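Local structure of isoflavone reductase (Medicago sativa, 2GAS) at residues Glu47-Tyr52 with Val57-Gly62; Lys94-Ile99 with Arg138-Glu143; Gln128-Lys133 with Leu263-Ser268; Val176-Asp181 with Glu225-Trp230. The protein catalyses the NADPH-dependent reduction of 2'-hydroxyisoflavones to chiral isoflavanones, a late step in the synthesis of the alfalfa phytoalexin medicarpin. All blocks are in the same frame, centred on the assembly; numbering follows the deposited sequence.

Contact 1: residues Glu47-Tyr52 with Val57-Gly62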
loop_
_atom_site.group_PDB
_atom_site.type_symbol
_atom_site.label_atom_id
_atom_site.label_comp_id
_atom_site.label_asym_id
_atom_site.label_seq_id
_atom_site.Cartn_x
_atom_site.Cartn_y
_atom_site.Cartn_z
ATOM N N GLU A 47 12.625 2.498 18.613
ATOM C CA GLU A 47 12.393 1.059 18.656
ATOM C C GLU A 47 12.611 0.386 17.306
ATOM O O GLU A 47 13.222 -0.677 17.223
ATOM C CB GLU A 47 10.977 0.761 19.150
ATOM C CG GLU A 47 10.790 0.982 20.638
ATOM C CD GLU A 47 9.383 0.663 21.093
ATOM O OE1 GLU A 47 8.873 -0.421 20.733
ATOM O OE2 GLU A 47 8.792 1.493 21.816
ATOM N N LEU A 48 12.106 1.004 16.247
ATOM C CA LEU A 48 12.250 0.435 14.917
ATOM C C LEU A 48 13.705 0.446 14.452
ATOM O O LEU A 48 14.219 -0.567 13.979
ATOM C CB LEU A 48 11.366 1.208 13.933
ATOM C CG LEU A 48 10.132 0.551 13.300
ATOM C CD1 LEU A 48 9.609 -0.606 14.130
ATOM C CD2 LEU A 48 9.069 1.619 13.110
ATOM N N ILE A 49 14.376 1.584 14.592
ATOM C CA ILE A 49 15.769 1.678 14.169
ATOM C C ILE A 49 16.666 0.695 14.922
ATOM O O ILE A 49 17.545 0.067 14.325
ATOM C CB ILE A 49 16.311 3.110 14.352
ATOM C CG1 ILE A 49 15.500 4.084 13.491
ATOM C CG2 ILE A 49 17.786 3.163 13.973
ATOM C CD1 ILE A 49 15.556 3.797 12.008
ATOM N N ASP A 50 16.453 0.562 16.228
ATOM C CA ASP A 50 17.249 -0.367 17.025
ATOM C C ASP A 50 17.018 -1.784 16.520
ATOM O O ASP A 50 17.960 -2.567 16.380
ATOM C CB ASP A 50 16.858 -0.302 18.500
ATOM C CG ASP A 50 17.430 0.910 19.211
ATOM O OD1 ASP A 50 18.298 1.601 18.629
ATOM O OD2 ASP A 50 17.015 1.156 20.364
ATOM N N ASN A 51 15.755 -2.110 16.258
ATOM C CA ASN A 51 15.409 -3.432 15.766
ATOM C C ASN A 51 16.078 -3.693 14.423
ATOM O O ASN A 51 16.668 -4.753 14.209
ATOM C CB ASN A 51 13.887 -3.574 15.637
ATOM C CG ASN A 51 13.481 -4.904 15.034
ATOM O OD1 ASN A 51 13.401 -5.046 13.818
ATOM N ND2 ASN A 51 13.246 -5.894 15.889
ATOM N N TYR A 52 15.994 -2.721 13.521
ATOM C CA TYR A 52 16.602 -2.856 12.206
ATOM C C TYR A 52 18.098 -3.130 12.319
ATOM O O TYR A 52 18.619 -4.042 11.680
ATOM C CB TYR A 52 16.386 -1.579 11.386
ATOM C CG TYR A 52 14.939 -1.267 11.055
ATOM C CD1 TYR A 52 14.596 -0.040 10.490
ATOM C CD2 TYR A 52 13.916 -2.183 11.312
ATOM C CE1 TYR A 52 13.272 0.275 10.194
ATOM C CE2 TYR A 52 12.579 -1.877 11.018
ATOM C CZ TYR A 52 12.270 -0.639 10.462
ATOM O OH TYR A 52 10.954 -0.300 10.211
ATOM N N VAL A 57 20.255 -4.478 9.244
ATOM C CA VAL A 57 19.869 -3.449 8.284
ATOM C C VAL A 57 20.946 -2.377 8.330
ATOM O O VAL A 57 21.391 -1.983 9.410
ATOM C CB VAL A 57 18.512 -2.797 8.644
ATOM C CG1 VAL A 57 18.215 -1.641 7.693
ATOM C CG2 VAL A 57 17.400 -3.829 8.558
ATOM N N ILE A 58 21.371 -1.922 7.156
ATOM C CA ILE A 58 22.388 -0.883 7.041
ATOM C C ILE A 58 21.697 0.473 6.923
ATOM O O ILE A 58 20.872 0.683 6.035
ATOM C CB ILE A 58 23.280 -1.096 5.788
ATOM C CG1 ILE A 58 24.151 -2.346 5.962
ATOM C CG2 ILE A 58 24.161 0.117 5.559
ATOM C CD1 ILE A 58 23.384 -3.637 6.009
ATOM N N LEU A 59 22.028 1.393 7.822
ATOM C CA LEU A 59 21.422 2.716 7.792
ATOM C C LEU A 59 22.243 3.673 6.951
ATOM O O LEU A 59 23.428 3.880 7.217
ATOM C CB LEU A 59 21.310 3.289 9.206
ATOM C CG LEU A 59 20.566 2.450 10.238
ATOM C CD1 LEU A 59 20.530 3.210 11.555
ATOM C CD2 LEU A 59 19.156 2.151 9.741
ATOM N N LEU A 60 21.613 4.254 5.937
ATOM C CA LEU A 60 22.280 5.223 5.080
ATOM C C LEU A 60 21.729 6.587 5.482
ATOM O O LEU A 60 20.513 6.784 5.536
ATOM C CB LEU A 60 21.987 4.932 3.604
ATOM C CG LEU A 60 22.544 3.610 3.062
ATOM C CD1 LEU A 60 22.240 3.501 1.576
ATOM C CD2 LEU A 60 24.049 3.543 3.294
ATOM N N GLU A 61 22.623 7.523 5.780
ATOM C CA GLU A 61 22.205 8.850 6.211
ATOM C C GLU A 61 21.802 9.735 5.042
ATOM O O GLU A 61 22.558 9.899 4.084
ATOM C CB GLU A 61 23.328 9.522 7.006
ATOM C CG GLU A 61 22.869 10.724 7.818
ATOM C CD GLU A 61 23.995 11.365 8.608
ATOM O OE1 GLU A 61 24.756 10.628 9.272
ATOM O OE2 GLU A 61 24.110 12.608 8.574
ATOM N N GLY A 62 20.606 10.307 5.122
ATOM C CA GLY A 62 20.147 11.166 4.050
ATOM C C GLY A 62 18.708 11.609 4.194
ATOM O O GLY A 62 17.958 11.084 5.018
#

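Contact 2: residues Lys94-Ile99 with Arg138-Glu143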
loop_
_atom_site.group_PDB
_atom_site.type_symbol
_atom_site.label_atom_id
_atom_site.label_comp_id
_atom_site.label_asym_id
_atom_site.label_seq_id
_atom_site.Cartn_x
_atom_site.Cartn_y
_atom_site.Cartn_z
ATOM N N LYS A 94 11.991 14.476 -6.925
ATOM C CA LYS A 94 13.345 14.644 -6.420
ATOM C C LYS A 94 14.043 13.290 -6.367
ATOM O O LYS A 94 15.231 13.181 -6.668
ATOM C CB LYS A 94 13.303 15.283 -5.029
ATOM C CG LYS A 94 12.622 16.644 -5.023
ATOM C CD LYS A 94 12.222 17.079 -3.620
ATOM C CE LYS A 94 11.550 18.447 -3.650
ATOM N NZ LYS A 94 11.052 18.871 -2.313
ATOM N N ILE A 95 13.305 12.251 -5.988
ATOM C CA ILE A 95 13.881 10.915 -5.923
ATOM C C ILE A 95 14.289 10.424 -7.312
ATOM O O ILE A 95 15.355 9.831 -7.480
ATOM C CB ILE A 95 12.888 9.905 -5.310
ATOM C CG1 ILE A 95 12.567 10.298 -3.865
ATOM C CG2 ILE A 95 13.478 8.504 -5.370
ATOM C CD1 ILE A 95 13.752 10.237 -2.939
ATOM N N ILE A 96 13.435 10.670 -8.302
ATOM C CA ILE A 96 13.709 10.258 -9.673
ATOM C C ILE A 96 14.938 10.995 -10.210
ATOM O O ILE A 96 15.759 10.414 -10.921
ATOM C CB ILE A 96 12.482 10.526 -10.586
ATOM C CG1 ILE A 96 11.330 9.602 -10.183
ATOM C CG2 ILE A 96 12.843 10.288 -12.048
ATOM C CD1 ILE A 96 11.663 8.135 -10.320
ATOM N N LYS A 97 15.062 12.271 -9.861
ATOM C CA LYS A 97 16.211 13.056 -10.303
ATOM C C LYS A 97 17.480 12.410 -9.756
ATOM O O LYS A 97 18.467 12.250 -10.479
ATOM C CB LYS A 97 16.106 14.499 -9.802
ATOM C CG LYS A 97 17.263 15.392 -10.237
ATOM C CD LYS A 97 17.102 16.804 -9.691
ATOM C CE LYS A 97 18.230 17.716 -10.162
ATOM N NZ LYS A 97 19.575 17.232 -9.749
ATOM N N ALA A 98 17.450 12.026 -8.481
ATOM C CA ALA A 98 18.608 11.395 -7.858
ATOM C C ALA A 98 18.901 10.031 -8.482
ATOM O O ALA A 98 20.059 9.662 -8.665
ATOM C CB ALA A 98 18.389 11.254 -6.345
ATOM N N ILE A 99 17.850 9.279 -8.803
ATOM C CA ILE A 99 18.003 7.962 -9.425
ATOM C C ILE A 99 18.696 8.093 -10.782
ATOM O O ILE A 99 19.613 7.335 -11.106
ATOM C CB ILE A 99 16.621 7.286 -9.633
ATOM C CG1 ILE A 99 16.040 6.879 -8.282
ATOM C CG2 ILE A 99 16.748 6.083 -10.563
ATOM C CD1 ILE A 99 16.850 5.847 -7.555
ATOM N N ARG A 138 3.899 8.415 -15.067
ATOM C CA ARG A 138 4.258 8.957 -16.371
ATOM C C ARG A 138 5.685 9.496 -16.388
ATOM O O ARG A 138 6.395 9.339 -17.383
ATOM C CB ARG A 138 3.266 10.054 -16.786
ATOM C CG ARG A 138 1.804 9.581 -16.901
ATOM C CD ARG A 138 1.610 8.486 -17.946
ATOM N NE ARG A 138 1.784 7.127 -17.427
ATOM C CZ ARG A 138 0.878 6.481 -16.696
ATOM N NH1 ARG A 138 -0.274 7.064 -16.383
ATOM N NH2 ARG A 138 1.112 5.234 -16.301
ATOM N N VAL A 139 6.110 10.123 -15.290
ATOM C CA VAL A 139 7.470 10.653 -15.210
ATOM C C VAL A 139 8.462 9.495 -15.244
ATOM O O VAL A 139 9.443 9.520 -15.983
ATOM C CB VAL A 139 7.695 11.453 -13.913
ATOM C CG1 VAL A 139 9.155 11.890 -13.822
ATOM C CG2 VAL A 139 6.781 12.669 -13.884
ATOM N N ILE A 140 8.194 8.480 -14.426
ATOM C CA ILE A 140 9.038 7.293 -14.353
ATOM C C ILE A 140 9.179 6.631 -15.726
ATOM O O ILE A 140 10.281 6.279 -16.151
ATOM C CB ILE A 140 8.435 6.275 -13.358
ATOM C CG1 ILE A 140 8.519 6.834 -11.938
ATOM C CG2 ILE A 140 9.143 4.930 -13.484
ATOM C CD1 ILE A 140 7.755 6.009 -10.918
ATOM N N GLU A 141 8.059 6.464 -16.417
ATOM C CA GLU A 141 8.071 5.842 -17.732
ATOM C C GLU A 141 8.802 6.698 -18.759
ATOM O O GLU A 141 9.578 6.185 -19.564
ATOM C CB GLU A 141 6.636 5.562 -18.168
ATOM C CG GLU A 141 5.957 4.557 -17.242
ATOM C CD GLU A 141 4.446 4.595 -17.316
ATOM O OE1 GLU A 141 3.795 3.959 -16.460
ATOM O OE2 GLU A 141 3.904 5.259 -18.221
ATOM N N ALA A 142 8.565 8.002 -18.721
ATOM C CA ALA A 142 9.224 8.905 -19.656
ATOM C C ALA A 142 10.742 8.901 -19.443
ATOM O O ALA A 142 11.514 8.912 -20.407
ATOM C CB ALA A 142 8.667 10.320 -19.489
ATOM N N GLU A 143 11.164 8.874 -18.180
ATOM C CA GLU A 143 12.584 8.886 -17.827
ATOM C C GLU A 143 13.307 7.559 -18.060
ATOM O O GLU A 143 14.533 7.499 -17.985
ATOM C CB GLU A 143 12.755 9.298 -16.363
ATOM C CG GLU A 143 12.359 10.736 -16.055
ATOM C CD GLU A 143 13.351 11.763 -16.589
ATOM O OE1 GLU A 143 13.161 12.969 -16.321
ATOM O OE2 GLU A 143 14.318 11.370 -17.276
#

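Contact 3: residues Gln128-Lys133 with Leu263-Ser268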
loop_
_atom_site.group_PDB
_atom_site.type_symbol
_atom_site.label_atom_id
_atom_site.label_comp_id
_atom_site.label_asym_id
_atom_site.label_seq_id
_atom_site.Cartn_x
_atom_site.Cartn_y
_atom_site.Cartn_z
ATOM N N GLN A 128 -8.060 13.337 -7.252
ATOM C CA GLN A 128 -6.834 14.085 -7.498
ATOM C C GLN A 128 -5.586 13.407 -6.942
ATOM O O GLN A 128 -4.508 13.509 -7.537
ATOM C CB GLN A 128 -6.932 15.504 -6.936
ATOM C CG GLN A 128 -5.677 16.330 -7.227
ATOM C CD GLN A 128 -5.270 16.268 -8.696
ATOM O OE1 GLN A 128 -6.033 16.667 -9.577
ATOM N NE2 GLN A 128 -4.064 15.761 -8.964
ATOM N N VAL A 129 -5.718 12.720 -5.810
ATOM C CA VAL A 129 -4.568 12.029 -5.228
ATOM C C VAL A 129 -4.149 10.869 -6.125
ATOM O O VAL A 129 -2.958 10.631 -6.334
ATOM C CB VAL A 129 -4.881 11.477 -3.827
ATOM C CG1 VAL A 129 -3.666 10.732 -3.278
ATOM C CG2 VAL A 129 -5.262 12.615 -2.898
ATOM N N PHE A 130 -5.131 10.143 -6.649
ATOM C CA PHE A 130 -4.851 9.021 -7.535
ATOM C C PHE A 130 -4.173 9.550 -8.795
ATOM O O PHE A 130 -3.214 8.958 -9.289
ATOM C CB PHE A 130 -6.147 8.296 -7.919
ATOM C CG PHE A 130 -6.818 7.583 -6.772
ATOM C CD1 PHE A 130 -8.094 7.051 -6.931
ATOM C CD2 PHE A 130 -6.178 7.427 -5.547
ATOM C CE1 PHE A 130 -8.724 6.372 -5.884
ATOM C CE2 PHE A 130 -6.800 6.750 -4.494
ATOM C CZ PHE A 130 -8.072 6.223 -4.667
ATOM N N GLU A 131 -4.673 10.668 -9.317
ATOM C CA GLU A 131 -4.090 11.254 -10.517
ATOM C C GLU A 131 -2.670 11.746 -10.283
ATOM O O GLU A 131 -1.845 11.722 -11.200
ATOM C CB GLU A 131 -4.964 12.397 -11.040
ATOM C CG GLU A 131 -6.224 11.916 -11.753
ATOM C CD GLU A 131 -5.935 10.846 -12.805
ATOM O OE1 GLU A 131 -5.036 11.050 -13.648
ATOM O OE2 GLU A 131 -6.611 9.795 -12.796
ATOM N N GLU A 132 -2.384 12.195 -9.065
ATOM C CA GLU A 132 -1.043 12.660 -8.741
ATOM C C GLU A 132 -0.082 11.473 -8.816
ATOM O O GLU A 132 1.047 11.603 -9.290
ATOM C CB GLU A 132 -1.017 13.287 -7.344
ATOM C CG GLU A 132 0.373 13.639 -6.845
ATOM C CD GLU A 132 0.342 14.533 -5.617
ATOM O OE1 GLU A 132 -0.506 14.302 -4.728
ATOM O OE2 GLU A 132 1.176 15.458 -5.538
ATOM N N LYS A 133 -0.534 10.312 -8.353
ATOM C CA LYS A 133 0.307 9.121 -8.411
ATOM C C LYS A 133 0.468 8.677 -9.866
ATOM O O LYS A 133 1.543 8.236 -10.270
ATOM C CB LYS A 133 -0.301 7.988 -7.574
ATOM C CG LYS A 133 -0.281 8.255 -6.076
ATOM C CD LYS A 133 -0.620 6.994 -5.295
ATOM C CE LYS A 133 -0.439 7.218 -3.806
ATOM N NZ LYS A 133 -0.515 5.942 -3.039
ATOM N N LEU A 263 -14.840 9.016 2.578
ATOM C CA LEU A 263 -16.009 8.477 1.890
ATOM C C LEU A 263 -15.737 8.249 0.413
ATOM O O LEU A 263 -16.226 7.282 -0.171
ATOM C CB LEU A 263 -17.211 9.413 2.034
ATOM C CG LEU A 263 -18.232 9.112 3.130
ATOM C CD1 LEU A 263 -19.449 9.997 2.907
ATOM C CD2 LEU A 263 -18.638 7.642 3.090
ATOM N N ALA A 264 -14.969 9.145 -0.203
ATOM C CA ALA A 264 -14.650 8.998 -1.619
ATOM C C ALA A 264 -13.779 7.754 -1.809
ATOM O O ALA A 264 -13.911 7.036 -2.793
ATOM C CB ALA A 264 -13.927 10.239 -2.133
ATOM N N LEU A 265 -12.885 7.508 -0.854
ATOM C CA LEU A 265 -12.024 6.333 -0.920
ATOM C C LEU A 265 -12.894 5.071 -0.861
ATOM O O LEU A 265 -12.726 4.158 -1.669
ATOM C CB LEU A 265 -11.025 6.350 0.245
ATOM C CG LEU A 265 -9.986 5.228 0.294
ATOM C CD1 LEU A 265 -9.165 5.209 -0.985
ATOM C CD2 LEU A 265 -9.083 5.446 1.498
ATOM N N TYR A 266 -13.830 5.034 0.087
ATOM C CA TYR A 266 -14.736 3.893 0.242
ATOM C C TYR A 266 -15.638 3.743 -0.983
ATOM O O TYR A 266 -15.932 2.633 -1.411
ATOM C CB TYR A 266 -15.617 4.071 1.480
ATOM C CG TYR A 266 -14.883 4.068 2.798
ATOM C CD1 TYR A 266 -15.425 4.718 3.905
ATOM C CD2 TYR A 266 -13.663 3.408 2.952
ATOM C CE1 TYR A 266 -14.777 4.718 5.131
ATOM C CE2 TYR A 266 -13.001 3.402 4.187
ATOM C CZ TYR A 266 -13.568 4.062 5.266
ATOM O OH TYR A 266 -12.930 4.093 6.486
ATOM N N HIS A 267 -16.095 4.866 -1.529
ATOM C CA HIS A 267 -16.947 4.843 -2.717
ATOM C C HIS A 267 -16.243 4.099 -3.857
ATOM O O HIS A 267 -16.817 3.227 -4.506
ATOM C CB HIS A 267 -17.274 6.282 -3.146
ATOM C CG HIS A 267 -17.816 6.402 -4.538
ATOM N ND1 HIS A 267 -19.121 6.101 -4.867
ATOM C CD2 HIS A 267 -17.219 6.788 -5.690
ATOM C CE1 HIS A 267 -19.302 6.296 -6.163
ATOM N NE2 HIS A 267 -18.163 6.713 -6.685
ATOM N N SER A 268 -14.986 4.446 -4.096
ATOM C CA SER A 268 -14.214 3.815 -5.149
ATOM C C SER A 268 -13.979 2.329 -4.874
ATOM O O SER A 268 -14.042 1.504 -5.779
ATOM C CB SER A 268 -12.868 4.538 -5.294
ATOM O OG SER A 268 -12.032 3.883 -6.234
#

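Contact 4: residues Val176-Asp181 with Glu225-Trp230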
loop_
_atom_site.group_PDB
_atom_site.type_symbol
_atom_site.label_atom_id
_atom_site.label_comp_id
_atom_site.label_asym_id
_atom_site.label_seq_id
_atom_site.Cartn_x
_atom_site.Cartn_y
_atom_site.Cartn_z
ATOM N N VAL A 176 -24.257 -1.832 11.063
ATOM C CA VAL A 176 -23.332 -1.497 9.991
ATOM C C VAL A 176 -24.027 -0.832 8.803
ATOM O O VAL A 176 -25.185 -1.125 8.495
ATOM C CB VAL A 176 -22.573 -2.774 9.506
ATOM C CG1 VAL A 176 -23.541 -3.768 8.878
ATOM C CG2 VAL A 176 -21.479 -2.404 8.528
ATOM N N VAL A 177 -23.309 0.081 8.156
ATOM C CA VAL A 177 -23.817 0.780 6.981
ATOM C C VAL A 177 -23.023 0.295 5.778
ATOM O O VAL A 177 -21.789 0.271 5.804
ATOM C CB VAL A 177 -23.659 2.309 7.104
ATOM C CG1 VAL A 177 -23.873 2.965 5.744
ATOM C CG2 VAL A 177 -24.664 2.855 8.087
ATOM N N ILE A 178 -23.736 -0.096 4.729
ATOM C CA ILE A 178 -23.104 -0.594 3.519
ATOM C C ILE A 178 -23.302 0.396 2.379
ATOM O O ILE A 178 -24.411 0.891 2.166
ATOM C CB ILE A 178 -23.705 -1.967 3.092
ATOM C CG1 ILE A 178 -23.537 -2.994 4.218
ATOM C CG2 ILE A 178 -23.040 -2.466 1.820
ATOM C CD1 ILE A 178 -24.737 -3.072 5.152
ATOM N N LEU A 179 -22.222 0.702 1.666
ATOM C CA LEU A 179 -22.307 1.607 0.532
ATOM C C LEU A 179 -22.722 0.779 -0.676
ATOM O O LEU A 179 -22.080 -0.216 -1.005
ATOM C CB LEU A 179 -20.956 2.274 0.275
ATOM C CG LEU A 179 -20.333 2.961 1.488
ATOM C CD1 LEU A 179 -19.085 3.691 1.024
ATOM C CD2 LEU A 179 -21.314 3.932 2.132
ATOM N N GLY A 180 -23.797 1.188 -1.336
ATOM C CA GLY A 180 -24.269 0.436 -2.482
ATOM C C GLY A 180 -24.913 -0.853 -2.018
ATOM O O GLY A 180 -25.259 -0.972 -0.841
ATOM N N ASP A 181 -25.055 -1.831 -2.912
ATOM C CA ASP A 181 -25.705 -3.084 -2.525
ATOM C C ASP A 181 -24.837 -4.082 -1.766
ATOM O O ASP A 181 -25.338 -5.092 -1.271
ATOM C CB ASP A 181 -26.347 -3.770 -3.743
ATOM C CG ASP A 181 -25.336 -4.321 -4.729
ATOM O OD1 ASP A 181 -25.769 -5.008 -5.680
ATOM O OD2 ASP A 181 -24.122 -4.081 -4.574
ATOM N N GLU A 225 -20.054 -10.191 1.920
ATOM C CA GLU A 225 -19.304 -11.384 2.304
ATOM C C GLU A 225 -18.446 -11.108 3.540
ATOM O O GLU A 225 -18.309 -11.966 4.409
ATOM C CB GLU A 225 -18.444 -11.862 1.131
ATOM C CG GLU A 225 -19.269 -12.508 0.022
ATOM C CD GLU A 225 -18.479 -12.782 -1.244
ATOM O OE1 GLU A 225 -18.913 -13.645 -2.037
ATOM O OE2 GLU A 225 -17.435 -12.134 -1.459
ATOM N N VAL A 226 -17.875 -9.908 3.618
ATOM C CA VAL A 226 -17.057 -9.520 4.768
ATOM C C VAL A 226 -17.934 -9.513 6.026
ATOM O O VAL A 226 -17.574 -10.082 7.062
ATOM C CB VAL A 226 -16.450 -8.100 4.572
ATOM C CG1 VAL A 226 -15.893 -7.574 5.889
ATOM C CG2 VAL A 226 -15.339 -8.147 3.521
ATOM N N ILE A 227 -19.091 -8.871 5.923
ATOM C CA ILE A 227 -20.024 -8.779 7.043
ATOM C C ILE A 227 -20.508 -10.161 7.490
ATOM O O ILE A 227 -20.593 -10.437 8.687
ATOM C CB ILE A 227 -21.230 -7.883 6.667
ATOM C CG1 ILE A 227 -20.760 -6.435 6.505
ATOM C CG2 ILE A 227 -22.317 -7.976 7.734
ATOM C CD1 ILE A 227 -21.814 -5.502 5.948
ATOM N N ALA A 228 -20.819 -11.034 6.536
ATOM C CA ALA A 228 -21.275 -12.382 6.875
ATOM C C ALA A 228 -20.162 -13.151 7.590
ATOM O O ALA A 228 -20.421 -13.921 8.517
ATOM C CB ALA A 228 -21.710 -13.121 5.611
ATOM N N LEU A 229 -18.920 -12.943 7.161
ATOM C CA LEU A 229 -17.773 -13.603 7.779
ATOM C C LEU A 229 -17.639 -13.167 9.245
ATOM O O LEU A 229 -17.452 -13.991 10.143
ATOM C CB LEU A 229 -16.492 -13.248 7.015
ATOM C CG LEU A 229 -15.175 -13.769 7.594
ATOM C CD1 LEU A 229 -15.241 -15.288 7.710
ATOM C CD2 LEU A 229 -14.010 -13.348 6.703
ATOM N N TRP A 230 -17.738 -11.861 9.479
ATOM C CA TRP A 230 -17.629 -11.310 10.824
ATOM C C TRP A 230 -18.781 -11.789 11.708
ATOM O O TRP A 230 -18.579 -12.135 12.867
ATOM C CB TRP A 230 -17.607 -9.776 10.750
ATOM C CG TRP A 230 -17.573 -9.079 12.082
ATOM C CD1 TRP A 230 -18.483 -8.174 12.553
ATOM C CD2 TRP A 230 -16.565 -9.196 13.097
ATOM N NE1 TRP A 230 -18.104 -7.716 13.792
ATOM C CE2 TRP A 230 -16.930 -8.327 14.151
ATOM C CE3 TRP A 230 -15.386 -9.948 13.216
ATOM C CZ2 TRP A 230 -16.158 -8.190 15.314
ATOM C CZ3 TRP A 230 -14.619 -9.813 14.373
ATOM C CH2 TRP A 230 -15.011 -8.939 15.404
#

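Contact 1: residues Glu47-Tyr52 with Val57-Gly62
Y52 and V57 are joined by the one hydrogen bond of this contact, from V57 N to Y52 O over 3.0 Å, with an N-H...O angle of 154°. It ties the helix to the start of the segment that becomes strand 58-61. Apolar contact between the same two residues runs close to the backbone: Y52 CB lies 3.7 Å from V57 CB, and V57 CG2 also comes within 3.8 Å of Y52 CB. The phenol ring itself leads away from V57, and its OH bonds to the carbonyl of P10, in the glycine-rich NADP(+)-binding loop inferred for this enzyme. On one face of the ring the carbonyl oxygen of L48 sits 3.0 Å above the plane, shifted toward the rim. Helix 42-54 is the crossover of a beta-alpha-beta unit of the Rossmann fold, linking strand 29-33 to the edge strand 58-61. A second apolar pair lies nearer the middle of the strand, where I49 CG2 meets L59 CD1 at 3.7 Å with the two side chains slanted across each other. In I49 the CG2 branch is anti to the backbone N, and it is this methyl that reaches the strand. I49 also touches T11 of the nucleotide loop and V33, while V57 packs on V19 and I23 of helix 15-25.

Contact 2: residues Lys94-Ile99 with Arg138-Glu143
I96 carries the whole contact from its helix, meeting I140 at the tight end and V139 and E143 at the looser one. Its CD1 comes to 3.8 Å from I140 CG1, the two isoleucines crossing at about a right angle. The chi1 of -67° sets CG1 of I96 anti to the carbonyl carbon, and the delta methyl at its end makes this touch. Both residues are buried, and both also pack on F108 of strand 107-109. Segments 94-99 and 138-143, of helices 92-102 and 126-143, run nearly parallel, at 16°, their axes approaching to 10.9 Å, and lie beside strand 107-109 of the parallel Rossmann sheet. Toward the surface the fit slackens. The other branch of I96, CG2, stays 4.1 Å from E143 CG and 4.4 Å from V139 CG1, and both partners are partly exposed. E143 turns at chi2, and its methylene carbon, not its carboxylate, faces the isoleucine. No hydrogen bond crosses between the segments; polar links run within the second helix, where R138 holds E141 side-on, NE to OE2 at 2.9 Å and NH2 to OE1 at 3.0 Å. R138 NH2 has a further salt-bridge partner in D118, and E141 OE1 a further bond to Y149.

Contact 3: residues Gln128-Lys133 with Leu263-Ser268
F130 meets L265 and S268 with the rim of its ring. CZ lies 4.0 Å from L265 CD1, and CE1 stands 4.2 Å from S268 OG; both partners sit near the ring plane. The phenylalanine and leucine side chains cross at about a right angle. L265 begins turned partly aside, but with CG anti to its backbone N (chi1 -177°) its end swings nearer to the ring, and one delta methyl makes the touch. F130 sets out toward the facing helix and spans the gap between backbones whose nearest CA atoms, those of F130 and L265, are 10.1 Å apart. A second shell fixes these groups. The imidazole of H120 meets the F130 ring edge-to-face, and L115 packs against it too. S268 OG is hydrogen-bonded to D274, which anchors the hydroxyl beside the ring. Helix 126-143, from the nucleotide-binding Rossmann part of the fold, thus reaches helix 259-271 from the later part of the chain. One turn beyond F130 the same helix bears K133, inferred to be the proton acceptor of the active site; its NZ bonds to the carbonyl of E112. Across the two segments the contact is a light van der Waals one, with no hydrogen bond and only 93 Å² buried, so the two segments meet only through dispersion at the rim of one ring, while the serine spends its polarity on D274.

Contact 4: residues Val176-Asp181 with Glu225-Trp230
V176 opens the contact with I227, the two reaching toward each other tip to tip. V176 CG1 lies 3.8 Å from I227 CD1, and CG2 is 4.0 Å from the same methyl. With chi1 at 65°, CG1 lies between the backbone N and the carbonyl carbon and CG2 anti to the N, and both branches meet the delta methyl of I227. V177 points away from the helix. I178 again faces it, and here the approach is closer: CG1 comes to 3.5 Å from I227 CD1, with I178 CD1 at 3.9 Å. The chi2 of 93° lies off the usual staggered values, consistent with some strain where CG1 is pressed against that methyl. L179 turns to the other side of the strand, toward Y266 and I271 of helix 259-271. The strand ends at L179, and beyond G180 D181 OD2 accepts a hydrogen bond from the backbone N of N183. I227 thus bears on both inward residues with a single methyl, and all three residues are buried. Helix 223-234 covers one face of the two-stranded parallel sheet of 175-179 and 239-243, and K240 of the neighbouring strand also touches V176, I178 and I227; further along this helix W230 packs on L303 of helix 299-303.

Contacts 3 and 4 are buried and made almost wholly of apolar atoms, whereas contacts 1 and 2 are only partly buried and lie nearer the surface of the Rossmann part. Contact 1, between a crossover helix and the strand that follows it closely in sequence, is the one with a hydrogen bond between its segments, while the others join distant stretches by van der Waals contact. Contacts 2 and 3 share helix 126-143, which packs beside helix 92-102 toward one end and meets helix 259-271 toward the other. Contact 4 adjoins contact 3 directly, since Y266 CB touches L179 CD1 at 3.5 Å, but contact 4 lies away from the cofactor and catalytic residues. Contacts 1 and 4 lie farthest apart along with 2 and 4, their centres about 41 Å distant.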